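Local coordinates for protein designed CISK-PX domain (PDB 4OXW) that probably binds phosphoinositide lipids, as PX domains do, being a computationally designed version of the CISK phox-homology domain, at residues A[8-14]-A[28-34]. Numbering follows the deposited sequence.
Sequences MKVSIPD and YKIKVKT
K9 and K33 form an antiparallel hydrogen-bonded pair: K9 N gives its hydrogen to K33 O at 2.9 Å, and K33 N returns one to K9 O at 2.8 Å, both nearly straight. S11 and K31 repeat the exchange with more bent bonds near 150°, and S11 OG shares a water, 2.8 Å from that OG, with K31 O, which suits a small polar residue to this face. The ladder then breaks at P13, which has no N-H to give; P13 CD lies 3.3 Å from K29 O, a buried oxygen without a hydrogen-bond partner, and K29 N instead bonds D14 O. Lysines suit the polar face too, aliphatic stems covering the strands and ammonium groups carried outward. K9 and K33 run side by side although the like-charged K9 NZ and K33 NZ are 4.3 Å apart; a water links D14 OD2 to K29 NZ. K31, straight through CD (chi2 -179°), crosses the P13 ring obliquely, K31 CD pressing on P13 CG at 3.5 Å. On the other face, branched V10, V32, I12 and I30 favour extended backbone and fill the core. I12 holds CG1 beside its own N (chi1 -53°) and alongside I30 CG1, turning I12 CG2 against Y28 CB at 3.8 Å, near the tyrosine ring's edge. Cutting I12 back to an alanine removes both branches and would probably leave Y28 CB and I30 CG1 without their apolar partner. Backbone bonds from Y28, I30 and V32 continue this hairpin into strand 37-44; Q93 and E89 of helix 78-96 bond V10 O and I12 N, and F48 of helix 45-58 packs on both isoleucines.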
loop_
_atom_site.group_PDB
_atom_site.type_symbol
_atom_site.label_atom_id
_atom_site.label_comp_id
_atom_site.label_asym_id
_atom_site.label_seq_id
_atom_site.Cartn_x
_atom_site.Cartn_y
_atom_site.Cartn_z
ATOM N N MET A 8 -14.542 -3.995 5.235
ATOM C CA MET A 8 -13.693 -3.071 4.420
ATOM C C MET A 8 -13.057 -3.789 3.229
ATOM O O MET A 8 -12.376 -4.802 3.397
ATOM C CB MET A 8 -12.619 -2.430 5.291
ATOM C CG MET A 8 -11.806 -1.353 4.591
ATOM S SD MET A 8 -10.966 -0.258 5.759
ATOM C CE MET A 8 -12.358 0.557 6.539
ATOM N N LYS A 9 -13.289 -3.251 2.032
ATOM C CA LYS A 9 -12.838 -3.852 0.777
ATOM C C LYS A 9 -11.795 -2.855 0.260
ATOM O O LYS A 9 -12.082 -1.665 0.256
ATOM C CB LYS A 9 -14.022 -3.940 -0.196
ATOM C CG LYS A 9 -13.940 -5.056 -1.218
ATOM C CD LYS A 9 -15.316 -5.633 -1.555
ATOM C CE LYS A 9 -15.988 -4.875 -2.694
ATOM N NZ LYS A 9 -17.475 -4.978 -2.663
ATOM N N VAL A 10 -10.590 -3.334 -0.098
ATOM C CA VAL A 10 -9.538 -2.475 -0.655
ATOM C C VAL A 10 -9.006 -3.011 -1.972
ATOM O O VAL A 10 -9.041 -4.222 -2.219
ATOM C CB VAL A 10 -8.371 -2.287 0.323
ATOM C CG1 VAL A 10 -8.881 -1.572 1.567
ATOM C CG2 VAL A 10 -7.772 -3.636 0.716
ATOM N N SER A 11 -8.551 -2.119 -2.837
ATOM C CA SER A 11 -7.926 -2.503 -4.104
ATOM C C SER A 11 -6.982 -1.386 -4.533
ATOM O O SER A 11 -7.001 -0.305 -3.954
ATOM C CB SER A 11 -8.968 -2.732 -5.219
ATOM O OG SER A 11 -9.718 -1.554 -5.497
ATOM N N ILE A 12 -6.078 -1.701 -5.462
ATOM C CA ILE A 12 -5.136 -0.742 -6.002
ATOM C C ILE A 12 -5.203 -0.781 -7.527
ATOM O O ILE A 12 -4.486 -1.563 -8.194
ATOM C CB ILE A 12 -3.676 -0.999 -5.512
ATOM C CG1 ILE A 12 -3.644 -1.086 -3.995
ATOM C CG2 ILE A 12 -2.774 0.133 -6.002
ATOM C CD1 ILE A 12 -2.252 -1.332 -3.432
ATOM N N PRO A 13 -6.118 0.029 -8.090
ATOM C CA PRO A 13 -6.364 -0.027 -9.538
ATOM C C PRO A 13 -5.198 0.489 -10.367
ATOM O O PRO A 13 -4.942 -0.018 -11.473
ATOM C CB PRO A 13 -7.603 0.864 -9.705
ATOM C CG PRO A 13 -7.672 1.700 -8.468
ATOM C CD PRO A 13 -7.146 0.805 -7.389
ATOM N N ASP A 14 -4.480 1.475 -9.838
ATOM C CA ASP A 14 -3.425 2.131 -10.601
ATOM C C ASP A 14 -2.311 2.650 -9.744
ATOM O O ASP A 14 -2.504 2.881 -8.539
ATOM C CB ASP A 14 -3.968 3.366 -11.305
ATOM C CG ASP A 14 -5.200 3.094 -12.091
ATOM O OD1 ASP A 14 -5.072 2.511 -13.189
ATOM O OD2 ASP A 14 -6.282 3.483 -11.607
ATOM N N TYR A 28 0.638 4.852 -5.282
ATOM C CA TYR A 28 -0.327 3.802 -5.564
ATOM C C TYR A 28 -1.660 4.305 -5.064
ATOM O O TYR A 28 -1.741 4.789 -3.944
ATOM C CB TYR A 28 0.068 2.445 -4.877
ATOM C CG TYR A 28 1.394 1.947 -5.446
ATOM C CD1 TYR A 28 1.430 1.162 -6.592
ATOM C CD2 TYR A 28 2.594 2.348 -4.907
ATOM C CE1 TYR A 28 2.618 0.775 -7.180
ATOM C CE2 TYR A 28 3.808 1.960 -5.473
ATOM C CZ TYR A 28 3.818 1.198 -6.655
ATOM O OH TYR A 28 5.012 0.787 -7.284
ATOM N N LYS A 29 -2.674 4.253 -5.924
ATOM C CA LYS A 29 -4.010 4.687 -5.565
ATOM C C LYS A 29 -4.762 3.526 -4.917
ATOM O O LYS A 29 -5.063 2.534 -5.575
ATOM C CB LYS A 29 -4.739 5.159 -6.830
ATOM C CG LYS A 29 -6.163 5.549 -6.560
ATOM C CD LYS A 29 -6.885 5.986 -7.820
ATOM C CE LYS A 29 -8.249 6.566 -7.442
ATOM N NZ LYS A 29 -9.054 6.933 -8.658
ATOM N N ILE A 30 -5.022 3.626 -3.613
ATOM C CA ILE A 30 -5.779 2.603 -2.899
ATOM C C ILE A 30 -7.268 3.047 -2.835
ATOM O O ILE A 30 -7.583 4.106 -2.265
ATOM C CB ILE A 30 -5.270 2.371 -1.484
ATOM C CG1 ILE A 30 -3.725 2.224 -1.457
ATOM C CG2 ILE A 30 -5.987 1.166 -0.852
ATOM C CD1 ILE A 30 -3.150 2.160 -0.060
ATOM N N LYS A 31 -8.137 2.249 -3.430
ATOM C CA LYS A 31 -9.601 2.457 -3.365
ATOM C C LYS A 31 -10.125 1.673 -2.162
ATOM O O LYS A 31 -9.799 0.495 -1.984
ATOM C CB LYS A 31 -10.287 1.985 -4.665
ATOM C CG LYS A 31 -10.075 2.948 -5.831
ATOM C CD LYS A 31 -10.775 2.507 -7.115
ATOM C CE LYS A 31 -12.159 1.903 -6.892
ATOM N NZ LYS A 31 -12.807 1.574 -8.205
ATOM N N VAL A 32 -10.875 2.357 -1.293
ATOM C CA VAL A 32 -11.307 1.803 -0.024
ATOM C C VAL A 32 -12.835 1.895 -0.021
ATOM O O VAL A 32 -13.377 2.924 -0.357
ATOM C CB VAL A 32 -10.735 2.570 1.162
ATOM C CG1 VAL A 32 -11.162 1.931 2.485
ATOM C CG2 VAL A 32 -9.221 2.670 1.080
ATOM N N LYS A 33 -13.503 0.773 0.250
ATOM C CA LYS A 33 -14.976 0.725 0.360
ATOM C C LYS A 33 -15.391 0.178 1.711
ATOM O O LYS A 33 -14.791 -0.763 2.249
ATOM C CB LYS A 33 -15.518 -0.162 -0.752
ATOM C CG LYS A 33 -15.298 0.449 -2.104
ATOM C CD LYS A 33 -15.292 -0.579 -3.211
ATOM C CE LYS A 33 -16.695 -0.990 -3.616
ATOM N NZ LYS A 33 -16.700 -1.470 -5.030
ATOM N N THR A 34 -16.390 0.788 2.325
ATOM C CA THR A 34 -16.909 0.207 3.535
ATOM C C THR A 34 -18.359 0.622 3.572
ATOM O O THR A 34 -18.678 1.763 3.274
ATOM C CB THR A 34 -16.155 0.629 4.798
ATOM O OG1 THR A 34 -16.694 -0.080 5.919
ATOM C CG2 THR A 34 -16.261 2.091 5.058
HETATM O O HOH W 1 -11.889 -1.330 -3.688
HETATM O O HOH W 2 -8.785 4.543 -10.702
#